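Putative capsular polysaccharide biosynthesis protein (Streptococcus pneumoniae serotype 4, PDB 6EWJ) probably acts as a pyridoxal phosphate-dependent sugar aminotransferase in the biosynthesis of pneumococcal teichoic acid. Local coordinates at residues I132-L137 / I171-D176; E21-E26 / A271-V276; Q286-I291 / S317-I322. One frame throughout, in Å; residues are numbered along the deposited sequence.

Interaction 1: residues I132-L137 / I171-D176; sequences IIPVEL and IVIVSD
On the carboxylate of Glu136, OE2 accepts from Ser175 OG through its anti lone pair, 2.5 Å away. The puckered pyrrolidine ring of Pro134 turns its CG and CD toward Ile173; the two side chains cross at about a right angle, Ile173 CG2 lying 3.9 Å from Pro134 CG. The contact runs from the end of strand 129-132 into the loop after it, alongside strand 172-177; the two strands are parallel neighbours in the central mixed sheet, consistent with the fold-type I architecture of aminotransferases. Ile132 N donates to Val172 O, and Ile132 O accepts from Val174 N at 2.8 Å. Two residues on, Pro134 has no N-H for Val174 O; instead Pro134 CD lies 3.2 Å from that oxygen, and Ile133 CA adds a C-H...O contact to it. The register survives this gap, because Asp176 N reaches Pro134 O at 2.9 Å and Asp176 O accepts from Glu136 N. Farther back, Ile171 CG2 packs against CG1 of Ile132 at 3.6 Å.

Ser175 OG, anti to its own nitrogen (chi1 173°), stands on the flank where the Glu136 chain, bent at chi2 (-63°), brings its carboxylate back to Ser175. Tyr144 OH also binds OE2 and Cys142 N binds OE1, so three hydrogen bonds fix this buried group. Asp176 directs its side chain elsewhere, OD2 to Ser93 and OD1 to Ala178 N, near the cofactor-binding residue Ala64. At the inverse gamma turn centred on Glu136, a water donates to Asp176 O at 3.0 Å and, weakly, to Glu136 O.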
loop_
_atom_site.group_PDB
_atom_site.type_symbol
_atom_site.label_atom_id
_atom_site.label_comp_id
_atom_site.label_asym_id
_atom_site.label_seq_id
_atom_site.Cartn_x
_atom_site.Cartn_y
_atom_site.Cartn_z
ATOM N N ILE A 132 11.514 -20.498 -3.212
ATOM C CA ILE A 132 10.444 -21.240 -3.829
ATOM C C ILE A 132 9.156 -20.708 -3.209
ATOM O O ILE A 132 9.051 -20.600 -1.968
ATOM C CB ILE A 132 10.558 -22.757 -3.582
ATOM C CG1 ILE A 132 11.834 -23.288 -4.206
ATOM C CG2 ILE A 132 9.353 -23.486 -4.192
ATOM C CD1 ILE A 132 12.262 -24.660 -3.740
ATOM N N ILE A 133 8.177 -20.399 -4.067
ATOM C CA ILE A 133 6.836 -19.972 -3.639
ATOM C C ILE A 133 5.732 -21.000 -4.031
ATOM O O ILE A 133 5.090 -20.846 -5.076
ATOM C CB ILE A 133 6.461 -18.542 -4.191
ATOM C CG1 ILE A 133 7.598 -17.535 -3.946
ATOM C CG2 ILE A 133 5.151 -18.036 -3.541
ATOM C CD1 ILE A 133 7.328 -16.109 -4.464
ATOM N N PRO A 134 5.487 -22.029 -3.196
ATOM C CA PRO A 134 4.287 -22.825 -3.379
ATOM C C PRO A 134 3.015 -22.004 -3.113
ATOM O O PRO A 134 3.042 -21.102 -2.247
ATOM C CB PRO A 134 4.420 -23.920 -2.288
ATOM C CG PRO A 134 5.801 -23.792 -1.715
ATOM C CD PRO A 134 6.137 -22.333 -1.903
ATOM N N VAL A 135 1.928 -22.352 -3.794
ATOM C CA VAL A 135 0.634 -21.780 -3.511
ATOM C C VAL A 135 -0.306 -22.810 -2.908
ATOM O O VAL A 135 -0.440 -23.944 -3.424
ATOM C CB VAL A 135 -0.009 -21.132 -4.761
ATOM C CG1 VAL A 135 -0.248 -22.114 -5.883
ATOM C CG2 VAL A 135 -1.327 -20.467 -4.436
ATOM N N GLU A 136 -0.979 -22.416 -1.845
ATOM C CA GLU A 136 -1.831 -23.311 -1.116
ATOM C C GLU A 136 -3.234 -23.143 -1.721
ATOM O O GLU A 136 -4.153 -22.571 -1.147
ATOM C CB GLU A 136 -1.796 -23.053 0.391
ATOM C CG GLU A 136 -0.465 -22.648 0.981
ATOM C CD GLU A 136 0.661 -23.666 0.870
ATOM O OE1 GLU A 136 0.490 -24.794 0.345
ATOM O OE2 GLU A 136 1.777 -23.283 1.313
ATOM N N LEU A 137 -3.380 -23.666 -2.937
ATOM C CA LEU A 137 -4.557 -23.382 -3.740
ATOM C C LEU A 137 -5.831 -23.864 -3.075
ATOM O O LEU A 137 -5.916 -25.038 -2.658
ATOM C CB LEU A 137 -4.456 -24.030 -5.107
ATOM C CG LEU A 137 -5.565 -23.632 -6.078
ATOM C CD1 LEU A 137 -5.371 -22.210 -6.602
ATOM C CD2 LEU A 137 -5.544 -24.602 -7.262
ATOM N N ILE A 171 17.856 -22.674 -0.130
ATOM C CA ILE A 171 16.658 -22.066 -0.715
ATOM C C ILE A 171 15.626 -21.862 0.386
ATOM O O ILE A 171 15.378 -22.763 1.176
ATOM C CB ILE A 171 16.072 -22.938 -1.855
ATOM C CG1 ILE A 171 17.017 -22.944 -3.060
ATOM C CG2 ILE A 171 14.722 -22.395 -2.325
ATOM C CD1 ILE A 171 16.792 -24.059 -4.054
ATOM N N VAL A 172 15.021 -20.679 0.420
ATOM C CA VAL A 172 14.011 -20.345 1.413
ATOM C C VAL A 172 12.653 -20.662 0.798
ATOM O O VAL A 172 12.393 -20.311 -0.395
ATOM C CB VAL A 172 14.143 -18.867 1.874
ATOM C CG1 VAL A 172 12.971 -18.464 2.771
ATOM C CG2 VAL A 172 15.465 -18.637 2.605
ATOM N N ILE A 173 11.768 -21.295 1.586
ATOM C CA ILE A 173 10.458 -21.657 1.095
ATOM C C ILE A 173 9.435 -20.738 1.665
ATOM O O ILE A 173 9.266 -20.710 2.865
ATOM C CB ILE A 173 10.085 -23.121 1.391
ATOM C CG1 ILE A 173 11.145 -24.052 0.799
ATOM C CG2 ILE A 173 8.723 -23.423 0.782
ATOM C CD1 ILE A 173 10.912 -25.518 1.078
ATOM N N VAL A 174 8.751 -20.003 0.780
ATOM C CA VAL A 174 7.799 -18.976 1.164
ATOM C C VAL A 174 6.431 -19.401 0.685
ATOM O O VAL A 174 6.155 -19.406 -0.527
ATOM C CB VAL A 174 8.145 -17.630 0.536
ATOM C CG1 VAL A 174 7.073 -16.593 0.848
ATOM C CG2 VAL A 174 9.532 -17.193 0.996
ATOM N N SER A 175 5.541 -19.679 1.622
ATOM C CA SER A 175 4.171 -20.056 1.294
ATOM C C SER A 175 3.300 -18.884 0.854
ATOM O O SER A 175 3.113 -17.917 1.640
ATOM C CB SER A 175 3.483 -20.708 2.508
ATOM O OG SER A 175 2.091 -20.919 2.205
ATOM N N ASP A 176 2.722 -18.973 -0.350
ATOM C CA ASP A 176 1.577 -18.151 -0.671
ATOM C C ASP A 176 0.312 -18.767 -0.125
ATOM O O ASP A 176 -0.310 -19.622 -0.763
ATOM C CB ASP A 176 1.459 -17.881 -2.171
ATOM C CG ASP A 176 0.268 -17.008 -2.510
ATOM O OD1 ASP A 176 -0.541 -16.659 -1.617
ATOM O OD2 ASP A 176 0.104 -16.657 -3.710
HETATM O O HOH W 1 -3.257 -19.654 -1.103
#

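Interaction 2: residues E21-E26 / A271-V276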
loop_
_atom_site.group_PDB
_atom_site.type_symbol
_atom_site.label_atom_id
_atom_site.label_comp_id
_atom_site.label_asym_id
_atom_site.label_seq_id
_atom_site.Cartn_x
_atom_site.Cartn_y
_atom_site.Cartn_z
ATOM N N GLU A 21 -22.980 -7.030 12.465
ATOM C CA GLU A 21 -22.921 -5.856 13.339
ATOM C C GLU A 21 -21.691 -5.785 14.264
ATOM O O GLU A 21 -21.299 -4.691 14.658
ATOM C CB GLU A 21 -24.228 -5.705 14.147
ATOM C CG GLU A 21 -25.453 -5.362 13.285
ATOM C CD GLU A 21 -25.367 -4.022 12.567
ATOM O OE1 GLU A 21 -24.825 -3.041 13.151
ATOM O OE2 GLU A 21 -25.797 -3.959 11.391
ATOM N N ALA A 22 -21.124 -6.930 14.651
ATOM C CA ALA A 22 -19.939 -6.940 15.521
ATOM C C ALA A 22 -18.749 -6.260 14.834
ATOM O O ALA A 22 -18.039 -5.503 15.454
ATOM C CB ALA A 22 -19.575 -8.351 15.955
ATOM N N GLU A 23 -18.542 -6.545 13.551
ATOM C CA GLU A 23 -17.510 -5.862 12.785
ATOM C C GLU A 23 -17.767 -4.369 12.779
ATOM O O GLU A 23 -16.854 -3.582 12.970
ATOM C CB GLU A 23 -17.440 -6.351 11.327
ATOM C CG GLU A 23 -16.696 -7.689 11.126
ATOM C CD GLU A 23 -17.585 -8.926 11.313
ATOM O OE1 GLU A 23 -18.780 -8.776 11.656
ATOM O OE2 GLU A 23 -17.090 -10.047 11.061
ATOM N N ILE A 24 -19.007 -3.999 12.515
ATOM C CA ILE A 24 -19.347 -2.593 12.373
ATOM C C ILE A 24 -19.085 -1.843 13.687
ATOM O O ILE A 24 -18.447 -0.790 13.668
ATOM C CB ILE A 24 -20.781 -2.410 11.880
ATOM C CG1 ILE A 24 -20.946 -3.077 10.489
ATOM C CG2 ILE A 24 -21.129 -0.927 11.817
ATOM C CD1 ILE A 24 -22.388 -3.234 10.041
ATOM N N THR A 25 -19.484 -2.443 14.814
ATOM C CA THR A 25 -19.255 -1.825 16.123
ATOM C C THR A 25 -17.782 -1.668 16.444
ATOM O O THR A 25 -17.380 -0.642 16.968
ATOM C CB THR A 25 -19.960 -2.604 17.225
ATOM N N GLU A 26 -16.972 -2.682 16.114
ATOM C CA GLU A 26 -15.528 -2.647 16.375
ATOM C C GLU A 26 -14.861 -1.535 15.544
ATOM O O GLU A 26 -14.008 -0.802 16.053
ATOM C CB GLU A 26 -14.879 -3.996 16.084
ATOM C CG GLU A 26 -13.468 -4.136 16.626
ATOM C CD GLU A 26 -13.421 -4.106 18.127
ATOM O OE1 GLU A 26 -14.290 -4.728 18.746
ATOM O OE2 GLU A 26 -12.538 -3.441 18.703
ATOM N N ALA A 271 -7.779 -3.559 11.038
ATOM C CA ALA A 271 -7.484 -4.525 12.130
ATOM C C ALA A 271 -8.754 -4.840 12.952
ATOM O O ALA A 271 -8.941 -5.972 13.445
ATOM C CB ALA A 271 -6.357 -4.055 13.036
ATOM N N SER A 272 -9.640 -3.839 13.061
ATOM C CA SER A 272 -10.925 -3.981 13.783
ATOM C C SER A 272 -11.754 -5.106 13.142
ATOM O O SER A 272 -12.264 -5.982 13.835
ATOM C CB SER A 272 -11.690 -2.661 13.818
ATOM O OG SER A 272 -11.158 -1.770 14.793
ATOM N N LEU A 273 -11.868 -5.069 11.819
ATOM C CA LEU A 273 -12.541 -6.112 11.085
ATOM C C LEU A 273 -11.903 -7.450 11.357
ATOM O O LEU A 273 -12.606 -8.428 11.625
ATOM C CB LEU A 273 -12.535 -5.795 9.584
ATOM C CG LEU A 273 -13.294 -4.550 9.096
ATOM C CD1 LEU A 273 -13.018 -4.385 7.576
ATOM C CD2 LEU A 273 -14.755 -4.659 9.364
ATOM N N GLY A 274 -10.580 -7.476 11.335
ATOM C CA GLY A 274 -9.810 -8.675 11.563
ATOM C C GLY A 274 -10.013 -9.300 12.908
ATOM O O GLY A 274 -10.147 -10.505 13.007
ATOM N N LEU A 275 -10.091 -8.496 13.959
ATOM C CA LEU A 275 -10.242 -9.033 15.317
ATOM C C LEU A 275 -11.551 -9.813 15.471
ATOM O O LEU A 275 -11.592 -10.874 16.122
ATOM C CB LEU A 275 -10.182 -7.916 16.351
ATOM C CG LEU A 275 -8.839 -7.223 16.545
ATOM C CD1 LEU A 275 -8.993 -5.962 17.399
ATOM C CD2 LEU A 275 -7.801 -8.140 17.168
ATOM N N VAL A 276 -12.618 -9.227 14.933
ATOM C CA VAL A 276 -13.953 -9.807 14.995
ATOM C C VAL A 276 -14.032 -11.050 14.083
ATOM O O VAL A 276 -14.554 -12.086 14.496
ATOM C CB VAL A 276 -15.044 -8.766 14.628
ATOM C CG1 VAL A 276 -16.415 -9.428 14.490
ATOM C CG2 VAL A 276 -15.114 -7.717 15.718
#
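Val276 is wedged among Ala22, Glu23 and Glu26, and its two methyls divide the work. CG1, anti to the backbone nitrogen (chi1 172°), reaches Ala22 CB at 3.6 Å and sits over a face of the Glu23 carboxylate, 3.4 Å from its CD and nearly equidistant from the two oxygens. CG2 lies on the Glu26 side, 3.7 Å from Glu26 CB. One turn earlier, Leu273 presents its CD2 branch to Glu23 CB at 3.7 Å, the two side chains crossing at about a right angle, while Ser272 CB meets the methylene Glu26 CG at 3.6 Å. No hydrogen bond links the segments: the contact is made by carbon surfaces, including the aliphatic parts of two glutamates.

The polar ends of Glu23 and Ser272 are held from outside it. Glu23 curls at chi2 (86°), and its carboxylate is bound by Thr20 OG1 at OE1 and by Arg280 and Gln277 at OE2, the arginine forming a salt bridge; these partners hold the plate on which the valine rests. Ser272 OG, although near Glu26 O, is hydrogen-bonded to Thr30 OG1 and Asp268 O.

The local axes approach to 8.4 Å, with N-to-C directions 142° apart, a roughly antiparallel pair. The N-terminal helix 21-31 packs at a slant against the N-terminal part of helix 268-299. Helix 40-53 also packs on this region through Leu45 against Leu275. Ile24 touches Val28 of the second subunit and Leu273 touches Ile269 of that subunit, so both helices contribute to the subunit interface.

Interaction 3: residues Q286-I291 / S317-I322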
loop_
_atom_site.group_PDB
_atom_site.type_symbol
_atom_site.label_atom_id
_atom_site.label_comp_id
_atom_site.label_asym_id
_atom_site.label_seq_id
_atom_site.Cartn_x
_atom_site.Cartn_y
_atom_site.Cartn_z
ATOM N N GLN A 286 -16.336 -23.872 10.033
ATOM C CA GLN A 286 -17.266 -25.001 10.196
ATOM C C GLN A 286 -18.342 -24.969 9.114
ATOM O O GLN A 286 -18.580 -25.975 8.450
ATOM C CB GLN A 286 -17.893 -25.004 11.607
ATOM C CG GLN A 286 -18.841 -26.186 11.869
ATOM C CD GLN A 286 -18.168 -27.541 11.703
ATOM O OE1 GLN A 286 -17.090 -27.774 12.245
ATOM N NE2 GLN A 286 -18.775 -28.426 10.913
ATOM N N ARG A 287 -18.946 -23.799 8.900
ATOM C CA ARG A 287 -19.923 -23.637 7.818
ATOM C C ARG A 287 -19.343 -24.010 6.444
ATOM O O ARG A 287 -19.992 -24.731 5.679
ATOM C CB ARG A 287 -20.485 -22.217 7.759
ATOM C CG ARG A 287 -21.570 -21.996 6.696
ATOM C CD ARG A 287 -22.769 -22.919 6.827
ATOM N NE ARG A 287 -23.670 -22.755 5.687
ATOM C CZ ARG A 287 -24.449 -23.703 5.152
ATOM N NH1 ARG A 287 -24.506 -24.940 5.663
ATOM N NH2 ARG A 287 -25.228 -23.405 4.111
ATOM N N ARG A 288 -18.106 -23.621 6.167
ATOM C CA ARG A 288 -17.473 -23.972 4.880
ATOM C C ARG A 288 -17.287 -25.505 4.736
ATOM O O ARG A 288 -17.464 -26.086 3.642
ATOM C CB ARG A 288 -16.135 -23.267 4.707
ATOM C CG ARG A 288 -16.311 -21.782 4.562
ATOM C CD ARG A 288 -14.995 -21.021 4.445
ATOM N NE ARG A 288 -15.265 -19.672 3.927
ATOM C CZ ARG A 288 -15.235 -19.296 2.640
ATOM N NH1 ARG A 288 -14.908 -20.136 1.658
ATOM N NH2 ARG A 288 -15.508 -18.044 2.333
ATOM N N LYS A 289 -16.927 -26.144 5.844
ATOM C CA LYS A 289 -16.822 -27.602 5.894
ATOM C C LYS A 289 -18.143 -28.262 5.489
ATOM O O LYS A 289 -18.173 -29.147 4.621
ATOM C CB LYS A 289 -16.375 -28.046 7.291
ATOM C CG LYS A 289 -16.221 -29.556 7.384
ATOM C CD LYS A 289 -16.024 -30.026 8.821
ATOM C CE LYS A 289 -14.960 -31.147 8.864
ATOM N NZ LYS A 289 -14.449 -31.387 10.256
ATOM N N ASP A 290 -19.223 -27.828 6.127
ATOM C CA ASP A 290 -20.567 -28.345 5.849
ATOM C C ASP A 290 -20.992 -28.145 4.394
ATOM O O ASP A 290 -21.648 -29.025 3.832
ATOM C CB ASP A 290 -21.596 -27.681 6.751
ATOM C CG ASP A 290 -21.392 -27.987 8.237
ATOM O OD1 ASP A 290 -20.563 -28.840 8.625
ATOM O OD2 ASP A 290 -22.061 -27.299 9.036
ATOM N N ILE A 291 -20.669 -26.987 3.798
ATOM C CA ILE A 291 -20.968 -26.756 2.380
ATOM C C ILE A 291 -20.137 -27.699 1.522
ATOM O O ILE A 291 -20.666 -28.272 0.581
ATOM C CB ILE A 291 -20.727 -25.289 1.949
ATOM C CG1 ILE A 291 -21.753 -24.380 2.638
ATOM C CG2 ILE A 291 -20.830 -25.124 0.425
ATOM C CD1 ILE A 291 -21.330 -22.950 2.716
ATOM N N SER A 317 -8.746 -25.048 4.729
ATOM C CA SER A 317 -9.668 -23.975 5.184
ATOM C C SER A 317 -10.898 -23.818 4.302
ATOM O O SER A 317 -11.804 -23.097 4.660
ATOM C CB SER A 317 -8.933 -22.622 5.302
ATOM O OG SER A 317 -8.281 -22.314 4.070
ATOM N N ARG A 318 -10.898 -24.467 3.127
ATOM C CA ARG A 318 -12.049 -24.563 2.236
ATOM C C ARG A 318 -12.434 -23.197 1.699
ATOM O O ARG A 318 -13.560 -22.696 1.928
ATOM C CB ARG A 318 -13.212 -25.275 2.905
ATOM C CG ARG A 318 -12.874 -26.732 3.245
ATOM C CD ARG A 318 -13.958 -27.394 4.051
ATOM N NE ARG A 318 -13.648 -28.791 4.356
ATOM C CZ ARG A 318 -12.897 -29.235 5.370
ATOM N NH1 ARG A 318 -12.300 -28.370 6.215
ATOM N NH2 ARG A 318 -12.725 -30.543 5.524
ATOM N N HIS A 319 -11.450 -22.581 1.058
ATOM C CA HIS A 319 -11.626 -21.219 0.459
ATOM C C HIS A 319 -12.274 -21.199 -0.938
ATOM O O HIS A 319 -13.198 -20.433 -1.179
ATOM C CB HIS A 319 -10.275 -20.505 0.392
ATOM C CG HIS A 319 -10.363 -19.204 -0.316
ATOM N ND1 HIS A 319 -11.281 -18.241 0.035
ATOM C CD2 HIS A 319 -9.776 -18.775 -1.448
ATOM C CE1 HIS A 319 -11.216 -17.253 -0.831
ATOM N NE2 HIS A 319 -10.298 -17.549 -1.726
ATOM N N LEU A 320 -11.841 -22.103 -1.809
ATOM C CA LEU A 320 -12.476 -22.287 -3.136
ATOM C C LEU A 320 -12.929 -23.715 -3.379
ATOM O O LEU A 320 -12.197 -24.684 -3.043
ATOM C CB LEU A 320 -11.488 -21.943 -4.226
ATOM C CG LEU A 320 -10.988 -20.473 -4.234
ATOM C CD1 LEU A 320 -9.865 -20.380 -5.242
ATOM C CD2 LEU A 320 -12.094 -19.480 -4.532
ATOM N N TYR A 321 -14.103 -23.854 -3.994
ATOM C CA TYR A 321 -14.537 -25.133 -4.463
ATOM C C TYR A 321 -14.168 -25.313 -5.938
ATOM O O TYR A 321 -14.981 -25.142 -6.860
ATOM C CB TYR A 321 -16.024 -25.360 -4.219
ATOM C CG TYR A 321 -16.378 -26.821 -4.225
ATOM C CD1 TYR A 321 -16.042 -27.626 -3.143
ATOM C CD2 TYR A 321 -17.006 -27.409 -5.317
ATOM C CE1 TYR A 321 -16.348 -28.978 -3.151
ATOM C CE2 TYR A 321 -17.358 -28.773 -5.330
ATOM C CZ TYR A 321 -16.999 -29.542 -4.257
ATOM O OH TYR A 321 -17.328 -30.846 -4.266
ATOM N N ILE A 322 -12.921 -25.698 -6.112
ATOM C CA ILE A 322 -12.348 -25.991 -7.414
ATOM C C ILE A 322 -12.815 -27.365 -7.911
ATOM O O ILE A 322 -12.724 -28.376 -7.166
ATOM C CB ILE A 322 -10.803 -25.870 -7.351
ATOM C CG1 ILE A 322 -10.468 -24.376 -7.048
ATOM C CG2 ILE A 322 -10.179 -26.439 -8.638
ATOM C CD1 ILE A 322 -9.039 -23.906 -7.208
#
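Arg288 sends CG anti to its carbonyl carbon (chi1 -67°) and then runs extended to NE, which carries its guanidinium from the helix to the backbone of Arg318 and His319. This joins the long helix 268-299 to the turn that leads into strand 321-325, the central strand of the small antiparallel sheet in the C-terminal part of the aminotransferase fold. Arg318 has a left-handed backbone (phi 65°), and its carbonyl oxygen takes the main bond: NH1 donates to Arg318 O at 2.9 Å with an N-H...O angle of 157°, in the carbonyl plane and on a lone pair. The same nitrogen makes a weak bond to His319 O at 3.3 Å, so NH1, at the edge of the guanidinium, serves two successive carbonyl oxygens, the second only weakly.

Arg318 returns the approach with its own extended chain laid across the helix, CD resting 3.4 Å from Lys289 CA. A salt bridge from NH1 to Glu315, outside both segments, holds its far end. Glu315 also forms a long, weak ion pair with Lys289 NZ. The CB bond of His319 points away from the helix; its ND1 is hydrogen-bonded to Asn206, and its ring meets that of the cofactor-binding His179. Over one face of the Arg318 guanidinium, above its centre, Lys289 CG lies at 3.9 Å.

Overall arrangement
Interactions 2 and 3 both use helix 268-299; their centres are about 22 Å apart, and their nearest atoms about 12 Å. Interaction 1 touches interaction 3 directly, where Leu137 CD2 packs on Ile322 CD1 at 3.6 Å, but stays about 18 Å, at nearest atoms, from interaction 2. Both also border the cofactor site, which holds no pyridoxal phosphate here: the side chain of His179, a cofactor-binding residue, is about 5 Å from that of Val135 in interaction 1 and about 3 Å from that of His319 in interaction 3. Lys205, the predicted attachment lysine, lies about 4 Å from His319 but about 12 Å from Leu273, side chain to side chain, so interaction 2 is the more remote.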